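Local coordinates for protein putative D-lactate dehydrogenase (PDB 4ZGS) that probably reduces pyruvate to D-lactate with NADH in the chloroplast of a green alga during fermentation, at residues F49-G52 against P53-V57; I355-V359 against L360-L364; D156-I159 against R160-G164. One frame throughout, in Å; residues are numbered along the deposited sequence.

Interaction 1 (F49-G52 against P53-V57)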
loop_
_atom_site.group_PDB
_atom_site.type_symbol
_atom_site.label_atom_id
_atom_site.label_comp_id
_atom_site.label_asym_id
_atom_site.label_seq_id
_atom_site.Cartn_x
_atom_site.Cartn_y
_atom_site.Cartn_z
ATOM N N PHE A 49 -3.516 -25.450 -10.524
ATOM C CA PHE A 49 -4.772 -26.084 -10.891
ATOM C C PHE A 49 -4.610 -27.091 -12.055
ATOM O O PHE A 49 -5.371 -28.031 -12.149
ATOM C CB PHE A 49 -5.848 -25.032 -11.216
ATOM C CG PHE A 49 -5.992 -24.683 -12.698
ATOM C CD1 PHE A 49 -6.962 -25.328 -13.506
ATOM C CD2 PHE A 49 -5.183 -23.715 -13.288
ATOM C CE1 PHE A 49 -7.120 -24.999 -14.876
ATOM C CE2 PHE A 49 -5.331 -23.381 -14.659
ATOM C CZ PHE A 49 -6.301 -24.024 -15.445
ATOM N N LEU A 50 -3.637 -26.890 -12.940
ATOM C CA LEU A 50 -3.631 -27.618 -14.212
ATOM C C LEU A 50 -2.601 -28.766 -14.251
ATOM O O LEU A 50 -2.959 -29.901 -14.578
ATOM C CB LEU A 50 -3.401 -26.675 -15.395
ATOM C CG LEU A 50 -3.578 -27.282 -16.793
ATOM C CD1 LEU A 50 -4.884 -28.196 -16.922
ATOM C CD2 LEU A 50 -3.578 -26.199 -17.864
ATOM N N ALA A 51 -1.331 -28.454 -14.005
ATOM C CA ALA A 51 -0.217 -29.410 -14.151
ATOM C C ALA A 51 -0.402 -30.768 -13.460
ATOM O O ALA A 51 -0.061 -31.800 -14.019
ATOM C CB ALA A 51 1.106 -28.750 -13.664
ATOM N N GLY A 52 -0.937 -30.782 -12.256
ATOM C CA GLY A 52 -1.148 -32.028 -11.537
ATOM C C GLY A 52 -2.098 -32.963 -12.259
ATOM O O GLY A 52 -1.774 -34.130 -12.514
ATOM N N PRO A 53 -3.292 -32.469 -12.595
ATOM C CA PRO A 53 -4.222 -33.304 -13.376
ATOM C C PRO A 53 -3.670 -33.775 -14.721
ATOM O O PRO A 53 -3.962 -34.902 -15.143
ATOM C CB PRO A 53 -5.419 -32.380 -13.606
ATOM C CG PRO A 53 -5.347 -31.369 -12.455
ATOM C CD PRO A 53 -3.881 -31.186 -12.171
ATOM N N MET A 54 -2.859 -32.943 -15.368
ATOM C CA MET A 54 -2.373 -33.255 -16.704
ATOM C C MET A 54 -1.375 -34.388 -16.688
ATOM O O MET A 54 -1.353 -35.209 -17.612
ATOM C CB MET A 54 -1.725 -32.040 -17.375
ATOM C CG MET A 54 -2.673 -30.902 -17.648
ATOM S SD MET A 54 -3.226 -30.732 -19.344
ATOM C CE MET A 54 -1.760 -30.124 -20.156
ATOM N N GLN A 55 -0.553 -34.436 -15.645
ATOM C CA GLN A 55 0.511 -35.423 -15.610
ATOM C C GLN A 55 -0.042 -36.769 -15.148
ATOM O O GLN A 55 0.620 -37.793 -15.300
ATOM C CB GLN A 55 1.652 -34.948 -14.701
ATOM C CG GLN A 55 2.028 -33.473 -14.942
ATOM C CD GLN A 55 3.190 -32.948 -14.077
ATOM O OE1 GLN A 55 3.010 -32.048 -13.272
ATOM N NE2 GLN A 55 4.390 -33.474 -14.293
ATOM N N LYS A 56 -1.271 -36.773 -14.630
ATOM C CA LYS A 56 -1.963 -38.027 -14.334
ATOM C C LYS A 56 -2.541 -38.690 -15.587
ATOM O O LYS A 56 -2.760 -39.900 -15.604
ATOM C CB LYS A 56 -3.064 -37.828 -13.288
ATOM C CG LYS A 56 -2.522 -37.665 -11.875
ATOM C CD LYS A 56 -3.631 -37.434 -10.854
ATOM C CE LYS A 56 -3.044 -37.221 -9.458
ATOM N NZ LYS A 56 -4.039 -36.852 -8.411
ATOM N N VAL A 57 -2.777 -37.896 -16.627
ATOM C CA VAL A 57 -3.354 -38.379 -17.876
ATOM C C VAL A 57 -2.309 -38.482 -18.964
ATOM O O VAL A 57 -2.126 -39.547 -19.544
ATOM C CB VAL A 57 -4.517 -37.510 -18.358
ATOM C CG1 VAL A 57 -4.967 -37.937 -19.730
ATOM C CG2 VAL A 57 -5.665 -37.609 -17.378
#
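Met54 reaches back one helical turn to lie against Leu50. Its CB is the first atom to approach, 3.7 Å from Leu50 O. CG stands beside the backbone N (chi1 -65°), which aims the chain back along the helix. This CG makes the main apolar contact, 3.6 Å from Leu50 CD1. The sulfur follows: SD is 3.9 Å from Leu50 CD1. Bends at chi2 and chi3 then turn CE away from the leucine methyls. On the other partner, CG lies opposite the backbone N (chi1 -171°), and this sets the CD1 branch in the path of the methionine. The two side chains cross at a slant.

Both residues belong to helix 44-57, the helix of a beta-alpha-beta unit between strands 36-39 and 60-63. The helix is irregular here. A wider pi-type turn runs through 49-51. The helix kinks at Pro53, whose N has no hydrogen to give to the turn before. The proline ring sits against the preceding turn, with Pro53 CG 3.4 Å from Phe49 O. Beyond it, Met54 N bonds to Leu50 O at 3.1 Å, though the place of that oxygen is not certain. Gly52 O receives two weak bonds, from Gln55 N and from Lys56 N. Gln55 runs extended beyond CG, and its OE1 is 3.8 Å from Ala51 CB, a placement that is less sure.

Leu50 and Pro53 pack on Cys348 of helix 341-359. Ala51 and Met54 touch Phe63 of strand 60-63.

Interaction 2 (I355-V359 against L360-L364)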
loop_
_atom_site.group_PDB
_atom_site.type_symbol
_atom_site.label_atom_id
_atom_site.label_comp_id
_atom_site.label_asym_id
_atom_site.label_seq_id
_atom_site.Cartn_x
_atom_site.Cartn_y
_atom_site.Cartn_z
ATOM N N ILE A 355 -9.145 -32.781 -24.895
ATOM C CA ILE A 355 -7.987 -33.461 -25.465
ATOM C C ILE A 355 -8.303 -34.930 -25.750
ATOM O O ILE A 355 -8.007 -35.429 -26.830
ATOM C CB ILE A 355 -6.742 -33.467 -24.547
ATOM C CG1 ILE A 355 -6.363 -32.072 -24.008
ATOM C CG2 ILE A 355 -5.605 -34.214 -25.267
ATOM C CD1 ILE A 355 -6.062 -31.024 -25.043
ATOM N N ALA A 356 -8.899 -35.613 -24.769
ATOM C CA ALA A 356 -9.160 -37.044 -24.873
ATOM C C ALA A 356 -10.095 -37.325 -26.028
ATOM O O ALA A 356 -9.826 -38.228 -26.826
ATOM C CB ALA A 356 -9.733 -37.584 -23.586
ATOM N N ASP A 357 -11.169 -36.545 -26.144
ATOM C CA ASP A 357 -12.128 -36.745 -27.238
ATOM C C ASP A 357 -11.447 -36.620 -28.592
ATOM O O ASP A 357 -11.713 -37.424 -29.502
ATOM C CB ASP A 357 -13.265 -35.728 -27.202
ATOM C CG ASP A 357 -14.194 -35.911 -26.029
ATOM O OD1 ASP A 357 -14.173 -36.980 -25.369
ATOM O OD2 ASP A 357 -14.969 -34.960 -25.803
ATOM N N TYR A 358 -10.582 -35.606 -28.706
ATOM C CA TYR A 358 -9.779 -35.375 -29.903
ATOM C C TYR A 358 -8.933 -36.616 -30.217
ATOM O O TYR A 358 -8.939 -37.098 -31.344
ATOM C CB TYR A 358 -8.872 -34.131 -29.768
ATOM C CG TYR A 358 -7.825 -34.122 -30.858
ATOM C CD1 TYR A 358 -8.193 -33.852 -32.174
ATOM C CD2 TYR A 358 -6.488 -34.418 -30.594
ATOM C CE1 TYR A 358 -7.270 -33.873 -33.199
ATOM C CE2 TYR A 358 -5.553 -34.434 -31.617
ATOM C CZ TYR A 358 -5.956 -34.158 -32.919
ATOM O OH TYR A 358 -5.053 -34.173 -33.959
ATOM N N VAL A 359 -8.190 -37.097 -29.219
ATOM C CA VAL A 359 -7.332 -38.274 -29.344
ATOM C C VAL A 359 -8.112 -39.564 -29.704
ATOM O O VAL A 359 -7.661 -40.406 -30.499
ATOM C CB VAL A 359 -6.571 -38.534 -28.025
ATOM C CG1 VAL A 359 -5.856 -39.904 -28.108
ATOM C CG2 VAL A 359 -5.579 -37.378 -27.711
ATOM N N LEU A 360 -9.291 -39.697 -29.104
ATOM C CA LEU A 360 -10.127 -40.864 -29.265
ATOM C C LEU A 360 -11.031 -40.653 -30.447
ATOM O O LEU A 360 -11.897 -41.480 -30.741
ATOM C CB LEU A 360 -10.946 -41.107 -28.005
ATOM C CG LEU A 360 -10.092 -41.579 -26.842
ATOM C CD1 LEU A 360 -10.976 -42.004 -25.674
ATOM C CD2 LEU A 360 -9.206 -42.728 -27.346
ATOM N N ASP A 361 -10.844 -39.527 -31.124
ATOM C CA ASP A 361 -11.580 -39.312 -32.359
ATOM C C ASP A 361 -13.094 -39.195 -32.181
ATOM O O ASP A 361 -13.851 -39.500 -33.101
ATOM C CB ASP A 361 -11.267 -40.441 -33.332
ATOM C CG ASP A 361 -11.569 -40.068 -34.750
ATOM O OD1 ASP A 361 -11.629 -38.848 -35.021
ATOM O OD2 ASP A 361 -11.761 -40.989 -35.586
ATOM N N ARG A 362 -13.527 -38.785 -30.988
ATOM C CA ARG A 362 -14.944 -38.555 -30.699
ATOM C C ARG A 362 -15.401 -37.205 -31.258
ATOM O O ARG A 362 -14.578 -36.380 -31.624
ATOM C CB ARG A 362 -15.191 -38.609 -29.195
ATOM C CG ARG A 362 -14.983 -39.970 -28.544
ATOM C CD ARG A 362 -15.062 -39.774 -27.034
ATOM N NE ARG A 362 -14.742 -40.968 -26.259
ATOM C CZ ARG A 362 -14.814 -41.031 -24.932
ATOM N NH1 ARG A 362 -15.175 -39.960 -24.225
ATOM N NH2 ARG A 362 -14.505 -42.161 -24.306
ATOM N N PRO A 363 -16.720 -36.984 -31.353
ATOM C CA PRO A 363 -17.149 -35.647 -31.782
ATOM C C PRO A 363 -16.802 -34.614 -30.717
ATOM O O PRO A 363 -17.090 -34.826 -29.539
ATOM C CB PRO A 363 -18.664 -35.801 -31.969
ATOM C CG PRO A 363 -19.039 -37.022 -31.180
ATOM C CD PRO A 363 -17.849 -37.923 -31.219
ATOM N N LEU A 364 -16.205 -33.503 -31.138
ATOM C CA LEU A 364 -15.615 -32.527 -30.210
ATOM C C LEU A 364 -16.663 -31.655 -29.519
ATOM O O LEU A 364 -16.863 -31.747 -28.302
ATOM C CB LEU A 364 -14.603 -31.676 -30.972
ATOM C CG LEU A 364 -13.412 -32.526 -31.447
ATOM C CD1 LEU A 364 -12.461 -31.749 -32.318
ATOM C CD2 LEU A 364 -12.659 -33.075 -30.247
#
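Asp357 and Arg362 each place CG beside their own backbone N (chi1 -69° and -67°), and the arginine then runs extended as far as NE. This brings the guanidinium back alongside the last helical turn to the aspartate. Arg362 NH1 gives a weak hydrogen bond to Asp357 OD1 at 3.3 Å, as part of a salt bridge. The carboxylate and guanidinium planes are 36° apart, so the two groups do not lie flat together.

The pair spans a Schellman motif that ends helix 341-359. Asp361 takes positive phi. Arg362 N then bonds to Asp357 O at 2.7 Å, and Asp361 N bonds weakly to Tyr358 O at 3.1 Å. Just before the turn, Leu360 N still makes the helical bond to Ala356 O at 2.8 Å. Past the turn the chain doubles back, and Leu364 CD2 comes to 4.0 Å from Tyr358 CB.

Asp357 OD1 also accepts a hydrogen bond from Gln353 NE2, one turn earlier. OD1 thus has two partners, and the bond from Gln353 is the stronger. With a single long NH1 contact, the ion pair probably adds only modestly to what the backbone bonds of the motif hold.

Interaction 3 (D156-I159 against R160-G164)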
loop_
_atom_site.group_PDB
_atom_site.type_symbol
_atom_site.label_atom_id
_atom_site.label_comp_id
_atom_site.label_asym_id
_atom_site.label_seq_id
_atom_site.Cartn_x
_atom_site.Cartn_y
_atom_site.Cartn_z
ATOM N N ASP A 156 -10.048 0.625 1.653
ATOM C CA ASP A 156 -9.619 1.701 2.550
ATOM C C ASP A 156 -9.357 1.182 3.968
ATOM O O ASP A 156 -8.325 1.494 4.560
ATOM C CB ASP A 156 -10.653 2.829 2.616
ATOM C CG ASP A 156 -10.806 3.577 1.301
ATOM O OD1 ASP A 156 -10.146 3.194 0.303
ATOM O OD2 ASP A 156 -11.611 4.540 1.268
ATOM N N ALA A 157 -10.288 0.408 4.529
ATOM C CA ALA A 157 -10.152 0.008 5.924
ATOM C C ALA A 157 -8.927 -0.835 6.164
ATOM O O ALA A 157 -8.193 -0.632 7.129
ATOM C CB ALA A 157 -11.369 -0.734 6.370
ATOM N N TYR A 158 -8.712 -1.786 5.269
ATOM C CA TYR A 158 -7.595 -2.703 5.365
ATOM C C TYR A 158 -6.281 -1.919 5.392
ATOM O O TYR A 158 -5.411 -2.195 6.225
ATOM C CB TYR A 158 -7.633 -3.708 4.211
ATOM C CG TYR A 158 -6.453 -4.641 4.186
ATOM C CD1 TYR A 158 -6.312 -5.643 5.150
ATOM C CD2 TYR A 158 -5.481 -4.529 3.207
ATOM C CE1 TYR A 158 -5.217 -6.493 5.149
ATOM C CE2 TYR A 158 -4.400 -5.389 3.192
ATOM C CZ TYR A 158 -4.274 -6.359 4.169
ATOM O OH TYR A 158 -3.191 -7.200 4.145
ATOM N N ILE A 159 -6.143 -0.947 4.494
ATOM C CA ILE A 159 -4.879 -0.203 4.347
ATOM C C ILE A 159 -4.524 0.660 5.557
ATOM O O ILE A 159 -3.377 0.676 6.036
ATOM C CB ILE A 159 -4.901 0.700 3.103
ATOM C CG1 ILE A 159 -4.887 -0.176 1.840
ATOM C CG2 ILE A 159 -3.691 1.659 3.125
ATOM C CD1 ILE A 159 -5.200 0.556 0.552
ATOM N N ARG A 160 -5.523 1.390 6.029
ATOM C CA ARG A 160 -5.403 2.196 7.230
ATOM C C ARG A 160 -5.055 1.336 8.417
ATOM O O ARG A 160 -4.184 1.707 9.200
ATOM C CB ARG A 160 -6.686 2.890 7.538
ATOM C CG ARG A 160 -7.184 3.860 6.537
ATOM C CD ARG A 160 -8.577 4.173 7.060
ATOM N NE ARG A 160 -9.196 5.303 6.425
ATOM C CZ ARG A 160 -9.898 6.183 7.091
ATOM N NH1 ARG A 160 -10.024 6.070 8.421
ATOM N NH2 ARG A 160 -10.442 7.176 6.421
ATOM N N VAL A 161 -5.778 0.221 8.589
ATOM C CA VAL A 161 -5.481 -0.652 9.717
ATOM C C VAL A 161 -4.043 -1.149 9.622
ATOM O O VAL A 161 -3.366 -1.254 10.649
ATOM C CB VAL A 161 -6.442 -1.873 9.830
ATOM C CG1 VAL A 161 -5.984 -2.790 10.992
ATOM C CG2 VAL A 161 -7.856 -1.406 10.093
ATOM N N ARG A 162 -3.576 -1.427 8.398
ATOM C CA ARG A 162 -2.191 -1.856 8.184
ATOM C C ARG A 162 -1.163 -0.770 8.528
ATOM O O ARG A 162 -0.102 -1.088 9.087
ATOM C CB ARG A 162 -1.966 -2.327 6.748
ATOM C CG ARG A 162 -2.644 -3.659 6.455
ATOM C CD ARG A 162 -1.839 -4.834 7.011
ATOM N NE ARG A 162 -0.418 -4.866 6.638
ATOM C CZ ARG A 162 0.072 -5.493 5.564
ATOM N NH1 ARG A 162 -0.742 -6.138 4.737
ATOM N NH2 ARG A 162 1.382 -5.472 5.306
ATOM N N MET A 163 -1.480 0.496 8.214
ATOM C CA MET A 163 -0.629 1.629 8.597
ATOM C C MET A 163 -0.723 1.930 10.083
ATOM O O MET A 163 0.195 2.517 10.652
ATOM C CB MET A 163 -0.999 2.884 7.819
ATOM C CG MET A 163 -0.980 2.737 6.311
ATOM S SD MET A 163 -1.442 4.281 5.487
ATOM C CE MET A 163 -2.641 4.951 6.645
ATOM N N GLY A 164 -1.814 1.498 10.722
ATOM C CA GLY A 164 -2.048 1.809 12.129
ATOM C C GLY A 164 -2.979 2.987 12.333
ATOM O O GLY A 164 -2.961 3.642 13.389
#
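The last two turns of helix 154-163 end in a Schellman motif at an interface between subunits, and Tyr158 and Arg162 pair along them. Gly164 is the C-prime residue, with positive phi. Gly164 N bonds weakly to Val161 O, and Asn165 N reaches Arg160 O.

Tyr158 and Arg162 lie side by side and point the same way. The arginine begins over one face of the ring. Its CG is 4.0 Å from the ring centroid, a CH-pi contact. The chain then bends at chi2 (-79°) and chi3, which turns the head group back toward the phenol. Arg162 NH1 gives a hydrogen bond to Tyr158 OH at 2.7 Å. The hydroxyl lies at the edge of the guanidinium, near its plane, but the ring stands almost upright to that plane, at 81°. CG thus lies on the ring face, toward its rim, while NH1 bonds to the phenol oxygen.

One residue on, Ile159 CG2 meets Met163 SD at 4.2 Å. Regular helical bonds accompany them, such as Val161 N to Ala157 O at 2.9 Å and Met163 N to Ile159 O at 2.9 Å. Arg160 points another way, and its NH1 bonds to Ser169 O.

Other subunits pack closely round this helix. Arg162 NH2 lies close to Arg162 NH2 of the fourth subunit, a close approach of like charges. Met163 packs on Met163 of the third subunit. In the second subunit, Leu331 of strand 330-332 touches Tyr158. Arg322 of its helix 319-324 bonds to Arg162 O, and Arg313 of its helix 310-313 bonds to Met163 O, so two arginines of that subunit meet carbonyls at the end of helix 154-163.

How the interactions relate
From the N terminus the order is interaction 1, interaction 3, interaction 2. Each joins residues within a turn or so of one another, so none closes a long loop, and none nests in or crosses another. Interaction 1 lies in helix 44-57, beside the five-stranded parallel sheet. Interaction 3 ends helix 154-163, ahead of the six-stranded sheet whose first strand along the chain is 180-184. Interaction 2 ends helix 341-359, which has come back to the first sheet. Helices 44-57 and 341-359 pack together, and the nearest atoms of interactions 1 and 2 are about 6 Å apart. Interaction 3 is remote, its centre about 52 Å from that of interaction 2, and faces other subunits.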